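Long-range contact in CghA (Chaetomium globosum, PDB 6KBC), which is a beta-rich protein of the calycin clan that holds the ligand WK1 in a pocket: residues H94-G106 with G110-E121. Sequence-based numbering, arbitrary orientation.
Sequences HLVVPVSVVTSDG and GHGHVAGVWRTE. With WK1 ((2S)-3-[(2S,4E)-4-[[(1R,2S,4aR,6S,8R,8aS)-2-[(E)-but-2-en-2-yl]-6,8-dimethyl-1,2,4a,5,6,7,8,8a-octahydronaphthalen-1-yl]-oxidanyl-methylidene]-3,5-bis(oxidanylidene)pyrrolidin-2-yl]-2-methyl-2-oxidanyl-propanoic acid), chain B.
Strands 99-105 and 113-119 form an antiparallel beta hairpin in the calycin-like N-terminal domain: their short axes run 165° apart and seven residue pairs, from Val99–Arg119 to Asp105–His113, stay in unbroken register. The backbone ladder is regular in the middle, where Val117 N donates to Val101 O at 2.8 Å and Thr103 and Ala115 exchange two bonds. Both ends are less regular: the bond from Val99 N to Arg119 O is weak, and that from His113 N to Asp105 O is stretched to 3.2 Å.

One face carries Ser100, Val102, Val114 and Trp118. Ser100 lies over a face of the indole: its CB sits 4.0 Å from the centroid of the five-membered ring, 18° off the normal, a CH-pi contact. Its OG, turned anti to the backbone N, reaches over the six-membered ring to 3.0 Å from Trp118 CZ2 and also bonds to Arg68. Trp118 NE1 bonds to Phe67 O while Ser100 lies over one ring face, which probably limits rotation of the indole, and Val97 CG2 packs on Trp118 CB at 3.6 Å. Gly116 lies between Val114 and Trp118 along its strand, opposite Val102 in a non-hydrogen-bonded pair.

On the other face Val99 CG1 lies over the guanidinium of Arg119, 3.7 Å from NH2, while Arg119 NH1 donates to Thr120 O. At the turn, the Asp105 carboxylate and His113 ring lie side by side, their planes 20° apart, joined by a weak ND1–OD2 bond; His113 NE2 is held more firmly by Asp136.

Three residues before Val97, in strand 90-96, His94 NE2 directs its N-H in the ring plane to the carboxylate atom WK1 O at 2.6 Å. Arg78 NH1, bonded to His94 ND1, probably helps to hold the ring in this orientation. Across the hairpin itself the chemistry divides by face: the indole is covered by Ser100 with its N-H satisfied by Phe67 O, whereas the Asp105–His113 pair and the Arg119 guanidinium lie on the other side.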
loop_
_atom_site.group_PDB
_atom_site.type_symbol
_atom_site.label_atom_id
_atom_site.label_comp_id
_atom_site.label_asym_id
_atom_site.label_seq_id
_atom_site.Cartn_x
_atom_site.Cartn_y
_atom_site.Cartn_z
ATOM N N HIS A 94 -16.179 -1.337 -2.294
ATOM C CA HIS A 94 -15.579 -1.637 -3.581
ATOM C C HIS A 94 -16.453 -1.057 -4.675
ATOM O O HIS A 94 -17.679 -1.185 -4.633
ATOM C CB HIS A 94 -15.444 -3.143 -3.790
ATOM C CG HIS A 94 -14.508 -3.806 -2.831
ATOM N ND1 HIS A 94 -14.314 -5.170 -2.805
ATOM C CD2 HIS A 94 -13.700 -3.290 -1.875
ATOM C CE1 HIS A 94 -13.433 -5.468 -1.865
ATOM N NE2 HIS A 94 -13.040 -4.343 -1.291
ATOM N N LEU A 95 -15.819 -0.399 -5.632
ATOM C CA LEU A 95 -16.452 -0.049 -6.898
ATOM C C LEU A 95 -16.037 -1.127 -7.887
ATOM O O LEU A 95 -14.915 -1.116 -8.396
ATOM C CB LEU A 95 -16.025 1.334 -7.366
ATOM C CG LEU A 95 -16.234 2.466 -6.369
ATOM C CD1 LEU A 95 -15.779 3.782 -6.984
ATOM C CD2 LEU A 95 -17.690 2.523 -5.960
ATOM N N VAL A 96 -16.920 -2.082 -8.124
ATOM C CA VAL A 96 -16.672 -3.140 -9.093
ATOM C C VAL A 96 -17.185 -2.671 -10.446
ATOM O O VAL A 96 -18.351 -2.282 -10.573
ATOM C CB VAL A 96 -17.352 -4.447 -8.663
ATOM C CG1 VAL A 96 -16.944 -5.587 -9.590
ATOM C CG2 VAL A 96 -17.015 -4.768 -7.205
ATOM N N VAL A 97 -16.317 -2.700 -11.452
ATOM C CA VAL A 97 -16.631 -2.127 -12.759
ATOM C C VAL A 97 -16.317 -3.156 -13.837
ATOM O O VAL A 97 -15.496 -4.067 -13.636
ATOM C CB VAL A 97 -15.852 -0.812 -13.008
ATOM C CG1 VAL A 97 -16.226 0.227 -11.964
ATOM C CG2 VAL A 97 -14.355 -1.066 -13.024
ATOM N N PRO A 98 -16.967 -3.042 -15.002
ATOM C CA PRO A 98 -16.672 -3.950 -16.118
ATOM C C PRO A 98 -15.516 -3.531 -17.013
ATOM O O PRO A 98 -15.077 -4.348 -17.831
ATOM C CB PRO A 98 -17.989 -3.937 -16.912
ATOM C CG PRO A 98 -18.522 -2.567 -16.687
ATOM C CD PRO A 98 -18.165 -2.222 -15.260
ATOM N N VAL A 99 -15.012 -2.305 -16.897
ATOM C CA VAL A 99 -13.955 -1.806 -17.770
ATOM C C VAL A 99 -12.805 -1.282 -16.924
ATOM O O VAL A 99 -13.013 -0.475 -16.011
ATOM C CB VAL A 99 -14.451 -0.696 -18.717
ATOM C CG1 VAL A 99 -13.365 -0.340 -19.714
ATOM C CG2 VAL A 99 -15.697 -1.137 -19.453
ATOM N N SER A 100 -11.595 -1.717 -17.257
ATOM C CA SER A 100 -10.364 -1.142 -16.734
ATOM C C SER A 100 -9.454 -0.830 -17.901
ATOM O O SER A 100 -9.022 -1.742 -18.610
ATOM C CB SER A 100 -9.651 -2.090 -15.766
ATOM O OG SER A 100 -8.421 -1.509 -15.360
ATOM N N VAL A 101 -9.135 0.444 -18.085
ATOM C CA VAL A 101 -8.244 0.853 -19.156
ATOM C C VAL A 101 -7.128 1.703 -18.575
ATOM O O VAL A 101 -7.379 2.618 -17.783
ATOM C CB VAL A 101 -8.999 1.599 -20.278
ATOM C CG1 VAL A 101 -9.635 2.874 -19.767
ATOM C CG2 VAL A 101 -8.049 1.910 -21.415
ATOM N N VAL A 102 -5.895 1.385 -18.952
ATOM C CA VAL A 102 -4.735 2.184 -18.587
ATOM C C VAL A 102 -4.023 2.591 -19.864
ATOM O O VAL A 102 -3.745 1.747 -20.723
ATOM C CB VAL A 102 -3.778 1.425 -17.653
ATOM C CG1 VAL A 102 -2.581 2.311 -17.307
ATOM C CG2 VAL A 102 -4.518 0.990 -16.402
ATOM N N THR A 103 -3.741 3.879 -19.987
ATOM C CA THR A 103 -3.020 4.414 -21.123
ATOM C C THR A 103 -1.761 5.104 -20.630
ATOM O O THR A 103 -1.737 5.675 -19.539
ATOM C CB THR A 103 -3.885 5.401 -21.909
ATOM O OG1 THR A 103 -4.122 6.560 -21.102
ATOM C CG2 THR A 103 -5.217 4.768 -22.273
ATOM N N SER A 104 -0.709 5.035 -21.435
ATOM C CA SER A 104 0.522 5.762 -21.172
ATOM C C SER A 104 0.844 6.588 -22.409
ATOM O O SER A 104 0.980 6.034 -23.505
ATOM C CB SER A 104 1.667 4.809 -20.832
ATOM O OG SER A 104 2.825 5.532 -20.472
ATOM N N ASP A 105 0.956 7.903 -22.234
ATOM C CA ASP A 105 1.168 8.836 -23.336
ATOM C C ASP A 105 2.652 9.134 -23.478
ATOM O O ASP A 105 3.277 9.650 -22.546
ATOM C CB ASP A 105 0.397 10.138 -23.120
ATOM C CG ASP A 105 -1.102 9.945 -23.159
ATOM O OD1 ASP A 105 -1.566 8.959 -23.777
ATOM O OD2 ASP A 105 -1.818 10.790 -22.580
ATOM N N GLY A 106 3.197 8.850 -24.655
ATOM C CA GLY A 106 4.585 9.120 -24.942
ATOM C C GLY A 106 5.229 7.915 -25.590
ATOM O O GLY A 106 4.660 6.820 -25.600
ATOM N N GLY A 110 7.711 3.227 -20.085
ATOM C CA GLY A 110 8.085 3.319 -18.692
ATOM C C GLY A 110 8.133 4.714 -18.130
ATOM O O GLY A 110 8.269 4.876 -16.915
ATOM N N HIS A 111 8.036 5.736 -18.986
ATOM C CA HIS A 111 8.080 7.127 -18.555
ATOM C C HIS A 111 7.115 7.966 -19.390
ATOM O O HIS A 111 7.503 8.859 -20.125
ATOM C CB HIS A 111 9.494 7.696 -18.636
ATOM C CG HIS A 111 10.521 6.863 -17.939
ATOM N ND1 HIS A 111 11.155 5.800 -18.546
ATOM C CD2 HIS A 111 11.038 6.946 -16.690
ATOM C CE1 HIS A 111 12.009 5.255 -17.697
ATOM N NE2 HIS A 111 11.959 5.935 -16.565
ATOM N N GLY A 112 5.824 7.673 -19.266
ATOM C CA GLY A 112 4.808 8.465 -19.913
ATOM C C GLY A 112 3.739 8.879 -18.924
ATOM O O GLY A 112 3.642 8.358 -17.808
ATOM N N HIS A 113 2.940 9.848 -19.350
ATOM C CA HIS A 113 1.769 10.255 -18.590
ATOM C C HIS A 113 0.744 9.128 -18.610
ATOM O O HIS A 113 0.288 8.718 -19.682
ATOM C CB HIS A 113 1.192 11.544 -19.176
ATOM C CG HIS A 113 -0.161 11.895 -18.648
ATOM N ND1 HIS A 113 -1.327 11.413 -19.206
ATOM C CD2 HIS A 113 -0.537 12.676 -17.608
ATOM C CE1 HIS A 113 -2.362 11.884 -18.533
ATOM N NE2 HIS A 113 -1.909 12.655 -17.560
ATOM N N VAL A 114 0.390 8.616 -17.427
ATOM C CA VAL A 114 -0.466 7.443 -17.296
ATOM C C VAL A 114 -1.841 7.871 -16.805
ATOM O O VAL A 114 -1.959 8.711 -15.907
ATOM C CB VAL A 114 0.149 6.403 -16.335
ATOM C CG1 VAL A 114 -0.842 5.287 -16.054
ATOM C CG2 VAL A 114 1.427 5.846 -16.906
ATOM N N ALA A 115 -2.878 7.277 -17.379
ATOM C CA ALA A 115 -4.248 7.477 -16.935
ATOM C C ALA A 115 -4.930 6.126 -16.843
ATOM O O ALA A 115 -4.868 5.331 -17.784
ATOM C CB ALA A 115 -5.025 8.391 -17.889
ATOM N N GLY A 116 -5.567 5.865 -15.716
ATOM C CA GLY A 116 -6.297 4.628 -15.510
ATOM C C GLY A 116 -7.756 4.949 -15.268
ATOM O O GLY A 116 -8.075 5.934 -14.601
ATOM N N VAL A 117 -8.636 4.133 -15.844
ATOM C CA VAL A 117 -10.070 4.325 -15.669
ATOM C C VAL A 117 -10.745 2.981 -15.446
ATOM O O VAL A 117 -10.795 2.129 -16.339
ATOM C CB VAL A 117 -10.707 5.069 -16.863
ATOM C CG1 VAL A 117 -12.136 5.457 -16.523
ATOM C CG2 VAL A 117 -9.902 6.311 -17.242
ATOM N N TRP A 118 -11.181 2.775 -14.211
ATOM C CA TRP A 118 -12.176 1.802 -13.772
ATOM C C TRP A 118 -13.560 2.415 -13.916
ATOM O O TRP A 118 -13.913 3.352 -13.189
ATOM C CB TRP A 118 -11.831 1.428 -12.331
ATOM C CG TRP A 118 -10.709 0.409 -12.105
ATOM C CD1 TRP A 118 -10.880 -0.898 -11.770
ATOM C CD2 TRP A 118 -9.357 0.486 -12.603
ATOM N NE1 TRP A 118 -9.682 -1.559 -11.757
ATOM C CE2 TRP A 118 -8.734 -0.746 -12.308
ATOM C CE3 TRP A 118 -8.593 1.499 -13.184
ATOM C CZ2 TRP A 118 -7.389 -0.988 -12.571
ATOM C CZ3 TRP A 118 -7.256 1.256 -13.451
ATOM C CH2 TRP A 118 -6.667 0.019 -13.139
ATOM N N ARG A 119 -14.341 1.911 -14.871
ATOM C CA ARG A 119 -15.594 2.566 -15.220
ATOM C C ARG A 119 -16.607 1.574 -15.760
ATOM O O ARG A 119 -16.264 0.493 -16.244
ATOM C CB ARG A 119 -15.406 3.674 -16.261
ATOM C CG ARG A 119 -14.865 3.141 -17.576
ATOM C CD ARG A 119 -14.717 4.210 -18.637
ATOM N NE ARG A 119 -14.142 3.644 -19.855
ATOM C CZ ARG A 119 -14.833 3.025 -20.806
ATOM N NH1 ARG A 119 -16.128 2.783 -20.649
ATOM N NH2 ARG A 119 -14.204 2.565 -21.878
ATOM N N THR A 120 -17.872 1.977 -15.669
ATOM C CA THR A 120 -18.949 1.339 -16.408
ATOM C C THR A 120 -18.847 1.690 -17.897
ATOM O O THR A 120 -18.031 2.519 -18.318
ATOM C CB THR A 120 -20.300 1.769 -15.846
ATOM O OG1 THR A 120 -20.331 3.197 -15.747
ATOM C CG2 THR A 120 -20.520 1.168 -14.471
ATOM N N GLU A 121 -19.699 1.049 -18.698
ATOM C CA GLU A 121 -19.589 1.107 -20.159
ATOM C C GLU A 121 -19.997 2.461 -20.745
ATOM O O GLU A 121 -20.927 3.105 -20.263
ATOM C CB GLU A 121 -20.432 -0.004 -20.794
ATOM C CG GLU A 121 -20.093 -1.406 -20.295
ATOM C CD GLU A 121 -19.035 -2.091 -21.145
ATOM O OE1 GLU A 121 -18.344 -1.383 -21.914
ATOM O OE2 GLU A 121 -18.878 -3.329 -21.028
HETATM O O WK1 B . -11.470 -4.683 0.711
HETATM C C17 WK1 B . -10.721 -3.795 1.029
HETATM O O1 WK1 B . -11.074 -2.651 1.093
HETATM C C19 WK1 B . -9.318 -4.093 1.370
HETATM O O2 WK1 B . -9.053 -5.454 1.399
HETATM C C18 WK1 B . -9.041 -3.596 2.755
HETATM C C20 WK1 B . -8.540 -3.435 0.265
HETATM C C22 WK1 B . -7.118 -3.291 0.628
HETATM N N WK1 B . -6.263 -2.516 -0.251
HETATM C C21 WK1 B . -5.126 -3.172 -0.457
HETATM O O5 WK1 B . -4.158 -2.684 -1.197
HETATM C C23 WK1 B . -6.348 -4.499 0.822
HETATM O O4 WK1 B . -6.715 -5.537 1.544
HETATM C C24 WK1 B . -5.072 -4.490 0.194
HETATM C C16 WK1 B . -4.055 -5.536 0.235
HETATM O O3 WK1 B . -4.313 -6.584 0.917
HETATM C C9 WK1 B . -2.734 -5.319 -0.374
HETATM C C8 WK1 B . -2.017 -4.566 0.782
HETATM C C12 WK1 B . -2.788 -3.538 1.583
HETATM C C13 WK1 B . -2.747 -2.252 1.316
HETATM C C90 WK1 B . -3.524 -1.264 2.119
HETATM C C14 WK1 B . -3.636 -3.972 2.724
HETATM C C7 WK1 B . -1.452 -5.512 1.798
HETATM C C6 WK1 B . -0.674 -6.481 1.395
HETATM C C3 WK1 B . -0.635 -6.750 -0.076
HETATM C C4 WK1 B . -1.981 -6.587 -0.752
HETATM C C5 WK1 B . -1.728 -6.596 -2.247
HETATM C C11 WK1 B . -3.027 -6.630 -2.988
HETATM C C2 WK1 B . 0.068 -8.011 -0.508
HETATM C C1 WK1 B . 0.449 -7.775 -1.935
HETATM C C10 WK1 B . 1.354 -8.804 -2.528
HETATM C C WK1 B . -0.819 -7.709 -2.729
HETATM O O HOH W 1 -7.104 5.314 -19.777
HETATM O O HOH W 2 4.250 5.154 -18.452
#